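Local coordinates for protein 3-oxosteroid 1-dehydrogenase (PDB 7P18) that probably catalyses the FAD-dependent 1,2-dehydrogenation of 3-oxosteroids to 3-oxo-Delta(1)-steroids, passing the electrons to an acceptor, at residues 226-238 with 248-260. Sequence-based numbering, arbitrary orientation.
Sequences PLWLNTPFESLIT and GIVVKRNGQTLQL. With FAD (flavin-adenine dinucleotide), chain C.
Strand 233-238 pairs with strand 248-253 as an antiparallel beta hairpin broken by a classic beta bulge, in which Glu234 and Ser235 both face Val250. The carbonyl of Val250 accepts twice there: Glu234 N approaches its O at 2.8 Å, in the carbonyl plane, while the bond from Ser235 N is weak. Beyond the bulge Ser235 O takes Val250 N, and Ile237 N reaches Gly248 O at 2.9 Å; on the other side Pro232 O receives Lys252 N. The pairing leaves both polar backbone atoms of Phe233 to the adenine of FAD: its N donates to N1A at 2.9 Å and its O accepts from N6A at 3.1 Å. Where strand 248-253 enters the type I' turn from Arg253 to Gln256, the Arg253 guanidinium lies flat over one face of the Trp228 indole, planes 5° apart, in a cation-pi stack. Bent at chi2 (69°), the arginine brings NH2 over the pyrrole part of the ring, whose CZ3 touches CD2 of Leu258 and of Leu260. With the indole cut back to an alanine, the guanidinium is likely to lose its stacking surface and be freer to turn, and both leucines that ring contact. Thr231 OG1 donates to Leu229 O at 2.8 Å and accepts a weak, bent bond from Arg253 NH1 at 3.4 Å.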
# COMPACT_ATOMS: atom_id res chain seq x y z
N PRO A 226 17.04 1.57 20.12
CA PRO A 226 16.70 2.98 20.07
C PRO A 226 16.10 3.36 18.71
O PRO A 226 16.57 2.87 17.68
CB PRO A 226 18.02 3.71 20.35
CG PRO A 226 19.10 2.69 19.96
CD PRO A 226 18.48 1.35 20.29
N LEU A 227 15.11 4.23 18.75
CA LEU A 227 14.49 4.84 17.56
C LEU A 227 14.47 6.36 17.75
O LEU A 227 13.73 6.83 18.60
CB LEU A 227 13.08 4.28 17.43
CG LEU A 227 12.42 4.50 16.07
CD1 LEU A 227 11.29 3.53 15.84
CD2 LEU A 227 11.91 5.92 15.90
N TRP A 228 15.26 7.09 16.99
CA TRP A 228 15.34 8.57 17.10
C TRP A 228 14.34 9.21 16.14
O TRP A 228 14.56 9.14 14.92
CB TRP A 228 16.75 9.08 16.85
CG TRP A 228 17.75 8.65 17.88
CD1 TRP A 228 17.52 7.93 19.02
CD2 TRP A 228 19.16 8.90 17.85
NE1 TRP A 228 18.70 7.68 19.67
CE2 TRP A 228 19.72 8.26 18.98
CE3 TRP A 228 20.02 9.55 16.95
CZ2 TRP A 228 21.09 8.31 19.25
CZ3 TRP A 228 21.36 9.58 17.21
CH2 TRP A 228 21.89 8.96 18.34
N LEU A 229 13.31 9.85 16.68
CA LEU A 229 12.31 10.63 15.89
C LEU A 229 12.91 12.00 15.57
O LEU A 229 13.90 12.38 16.21
CB LEU A 229 11.01 10.74 16.68
CG LEU A 229 10.30 9.42 16.96
CD1 LEU A 229 9.20 9.57 17.98
CD2 LEU A 229 9.71 8.84 15.68
N ASN A 230 12.36 12.68 14.57
CA ASN A 230 12.73 14.06 14.21
C ASN A 230 14.21 14.09 13.87
O ASN A 230 14.87 15.12 14.16
CB ASN A 230 12.40 15.00 15.38
CG ASN A 230 10.96 14.89 15.81
OD1 ASN A 230 10.66 14.52 16.94
ND2 ASN A 230 10.08 15.17 14.88
N THR A 231 14.73 12.99 13.28
CA THR A 231 16.18 12.79 13.02
C THR A 231 16.36 12.34 11.58
O THR A 231 16.63 11.17 11.32
CB THR A 231 16.79 11.81 14.03
OG1 THR A 231 16.58 12.31 15.34
CG2 THR A 231 18.28 11.63 13.82
N PRO A 232 16.20 13.25 10.60
CA PRO A 232 16.35 12.90 9.20
C PRO A 232 17.79 12.57 8.80
O PRO A 232 18.72 13.32 9.13
CB PRO A 232 15.90 14.16 8.45
CG PRO A 232 16.09 15.29 9.45
CD PRO A 232 15.83 14.67 10.79
N PHE A 233 17.94 11.47 8.06
CA PHE A 233 19.12 11.22 7.22
C PHE A 233 19.33 12.40 6.28
O PHE A 233 18.35 12.88 5.66
CB PHE A 233 18.94 9.91 6.45
CG PHE A 233 19.92 9.72 5.33
CD1 PHE A 233 19.68 10.30 4.11
CD2 PHE A 233 21.05 8.92 5.50
CE1 PHE A 233 20.56 10.11 3.06
CE2 PHE A 233 21.92 8.73 4.44
CZ PHE A 233 21.68 9.33 3.24
N GLU A 234 20.59 12.79 6.10
CA GLU A 234 21.02 13.78 5.08
C GLU A 234 22.00 13.20 4.07
O GLU A 234 21.91 13.56 2.90
CB GLU A 234 21.83 14.90 5.74
CG GLU A 234 21.03 15.82 6.60
CD GLU A 234 21.73 17.14 6.88
OE1 GLU A 234 22.97 17.32 6.50
OE2 GLU A 234 21.04 17.98 7.46
N SER A 235 22.97 12.41 4.50
CA SER A 235 24.03 11.95 3.56
C SER A 235 24.72 10.69 4.09
O SER A 235 24.60 10.34 5.25
CB SER A 235 25.00 13.07 3.28
OG SER A 235 25.67 13.42 4.48
N LEU A 236 25.43 10.02 3.20
CA LEU A 236 26.21 8.80 3.52
C LEU A 236 27.65 9.22 3.86
O LEU A 236 28.16 10.18 3.24
CB LEU A 236 26.18 7.91 2.27
CG LEU A 236 24.82 7.27 1.95
CD1 LEU A 236 24.81 6.69 0.53
CD2 LEU A 236 24.50 6.22 2.95
N ILE A 237 28.27 8.53 4.81
CA ILE A 237 29.74 8.61 5.06
C ILE A 237 30.39 7.44 4.31
O ILE A 237 29.93 6.31 4.45
CB ILE A 237 30.02 8.61 6.57
CG1 ILE A 237 29.28 9.79 7.24
CG2 ILE A 237 31.52 8.63 6.85
CD1 ILE A 237 29.25 9.75 8.74
N THR A 238 31.41 7.70 3.49
CA THR A 238 32.17 6.64 2.78
C THR A 238 33.68 6.71 3.07
O THR A 238 34.16 7.75 3.52
CB THR A 238 31.93 6.72 1.27
OG1 THR A 238 32.49 7.95 0.83
CG2 THR A 238 30.46 6.65 0.91
N GLY A 248 28.86 4.92 7.55
CA GLY A 248 27.95 5.66 8.44
C GLY A 248 27.04 6.61 7.69
O GLY A 248 26.99 6.57 6.45
N ILE A 249 26.36 7.48 8.44
CA ILE A 249 25.47 8.51 7.87
C ILE A 249 25.67 9.82 8.63
O ILE A 249 26.08 9.77 9.79
CB ILE A 249 23.99 8.07 7.94
CG1 ILE A 249 23.50 7.91 9.38
CG2 ILE A 249 23.79 6.80 7.13
CD1 ILE A 249 22.00 7.68 9.52
N VAL A 250 25.30 10.92 7.99
CA VAL A 250 25.04 12.22 8.67
C VAL A 250 23.52 12.38 8.83
O VAL A 250 22.80 12.25 7.81
CB VAL A 250 25.60 13.40 7.86
CG1 VAL A 250 25.40 14.71 8.61
CG2 VAL A 250 27.07 13.16 7.47
N VAL A 251 23.07 12.68 10.04
CA VAL A 251 21.68 13.09 10.33
C VAL A 251 21.67 14.53 10.87
O VAL A 251 22.74 15.09 11.20
CB VAL A 251 21.00 12.14 11.32
CG1 VAL A 251 20.94 10.73 10.74
CG2 VAL A 251 21.68 12.16 12.70
N LYS A 252 20.47 15.10 10.92
CA LYS A 252 20.15 16.38 11.60
C LYS A 252 19.37 16.01 12.86
O LYS A 252 18.26 15.51 12.74
CB LYS A 252 19.40 17.29 10.64
CG LYS A 252 19.30 18.75 11.06
CD LYS A 252 18.40 19.58 10.16
CE LYS A 252 17.50 20.53 10.94
NZ LYS A 252 17.26 21.77 10.17
N ARG A 253 19.98 16.16 14.03
CA ARG A 253 19.48 15.66 15.34
C ARG A 253 19.47 16.84 16.31
O ARG A 253 20.55 17.44 16.48
CB ARG A 253 20.38 14.52 15.81
CG ARG A 253 20.23 14.12 17.27
CD ARG A 253 18.92 13.45 17.56
NE ARG A 253 19.01 12.56 18.70
CZ ARG A 253 17.97 11.95 19.25
NH1 ARG A 253 16.76 12.13 18.74
NH2 ARG A 253 18.13 11.18 20.31
N ASN A 254 18.32 17.16 16.92
CA ASN A 254 18.17 18.37 17.77
C ASN A 254 18.62 19.60 16.97
O ASN A 254 19.19 20.51 17.58
CB ASN A 254 18.95 18.26 19.08
CG ASN A 254 18.49 17.10 19.94
OD1 ASN A 254 19.28 16.25 20.34
ND2 ASN A 254 17.19 17.04 20.20
N GLY A 255 18.40 19.59 15.66
CA GLY A 255 18.46 20.81 14.83
C GLY A 255 19.80 21.05 14.17
O GLY A 255 19.91 22.09 13.53
N GLN A 256 20.78 20.13 14.27
CA GLN A 256 22.14 20.28 13.66
C GLN A 256 22.78 18.93 13.24
O GLN A 256 22.35 17.89 13.76
CB GLN A 256 23.07 20.89 14.69
CG GLN A 256 23.21 20.00 15.92
CD GLN A 256 23.89 20.71 17.06
OE1 GLN A 256 23.87 21.95 17.15
NE2 GLN A 256 24.48 19.91 17.94
N THR A 257 23.86 18.96 12.47
CA THR A 257 24.44 17.73 11.86
C THR A 257 25.15 16.91 12.93
O THR A 257 25.77 17.46 13.85
CB THR A 257 25.31 18.03 10.65
OG1 THR A 257 26.36 18.84 11.14
CG2 THR A 257 24.54 18.72 9.54
N LEU A 258 25.02 15.59 12.80
CA LEU A 258 25.63 14.59 13.71
C LEU A 258 26.11 13.41 12.86
O LEU A 258 25.32 12.93 11.98
CB LEU A 258 24.59 14.17 14.75
CG LEU A 258 25.05 13.08 15.72
CD1 LEU A 258 26.27 13.54 16.52
CD2 LEU A 258 23.92 12.70 16.65
N GLN A 259 27.37 13.02 13.05
CA GLN A 259 28.02 11.91 12.28
C GLN A 259 27.79 10.63 13.06
O GLN A 259 28.13 10.60 14.22
CB GLN A 259 29.52 12.12 12.04
CG GLN A 259 29.81 13.40 11.29
CD GLN A 259 30.81 13.18 10.17
OE1 GLN A 259 31.80 12.47 10.33
NE2 GLN A 259 30.52 13.77 9.02
N LEU A 260 27.21 9.61 12.42
CA LEU A 260 26.93 8.31 13.05
C LEU A 260 27.73 7.23 12.33
O LEU A 260 27.74 7.25 11.10
CB LEU A 260 25.42 8.04 12.96
CG LEU A 260 24.52 9.03 13.70
CD1 LEU A 260 23.06 8.67 13.51
CD2 LEU A 260 24.84 9.04 15.19
PA FAD C . 7.27 3.82 4.60
O1A FAD C . 6.35 2.84 5.23
O2A FAD C . 6.57 5.06 4.11
O5B FAD C . 8.38 4.18 5.67
C5B FAD C . 9.43 5.11 5.30
C4B FAD C . 9.78 5.93 6.51
O4B FAD C . 11.04 6.61 6.26
C3B FAD C . 8.76 7.03 6.89
O3B FAD C . 8.42 6.95 8.27
C2B FAD C . 9.49 8.32 6.53
O2B FAD C . 9.02 9.45 7.26
C1B FAD C . 10.95 7.93 6.73
N9A FAD C . 11.92 8.77 6.03
C8A FAD C . 11.80 9.40 4.83
N7A FAD C . 12.85 10.17 4.55
C5A FAD C . 13.71 9.99 5.62
C6A FAD C . 14.99 10.51 5.91
N6A FAD C . 15.63 11.41 5.16
N1A FAD C . 15.57 10.11 7.07
C2A FAD C . 14.91 9.24 7.84
N3A FAD C . 13.68 8.74 7.70
C4A FAD C . 13.15 9.14 6.54
N1 FAD C . 1.10 -2.29 0.55
C2 FAD C . 1.00 -3.61 0.83
O2 FAD C . 1.86 -4.41 0.43
N3 FAD C . -0.00 -4.09 1.58
C4 FAD C . -1.13 -3.35 1.87
O4 FAD C . -1.95 -3.82 2.65
C4X FAD C . -1.10 -1.96 1.56
N5 FAD C . -2.14 -1.21 1.86
C5X FAD C . -2.04 0.14 1.62
C6 FAD C . -3.10 0.99 2.02
C7 FAD C . -3.01 2.37 1.93
C7M FAD C . -4.14 3.26 2.39
C8 FAD C . -1.80 2.94 1.48
C8M FAD C . -1.65 4.45 1.40
C9 FAD C . -0.79 2.12 1.02
C9A FAD C . -0.85 0.72 1.12
N10 FAD C . 0.17 -0.13 0.67
C10 FAD C . 0.10 -1.50 0.91
C1' FAD C . 1.44 0.41 0.20
C2' FAD C . 2.46 0.44 1.36
O2' FAD C . 1.97 1.12 2.51
C3' FAD C . 3.82 1.04 0.95
O3' FAD C . 4.20 0.65 -0.36
C4' FAD C . 4.88 0.70 1.97
O4' FAD C . 4.41 1.10 3.25
C5' FAD C . 6.23 1.34 1.69
O5' FAD C . 7.07 0.99 2.81
P FAD C . 8.49 1.69 2.99
O1P FAD C . 8.99 1.09 4.23
O2P FAD C . 9.27 1.72 1.75
O3P FAD C . 8.09 3.24 3.33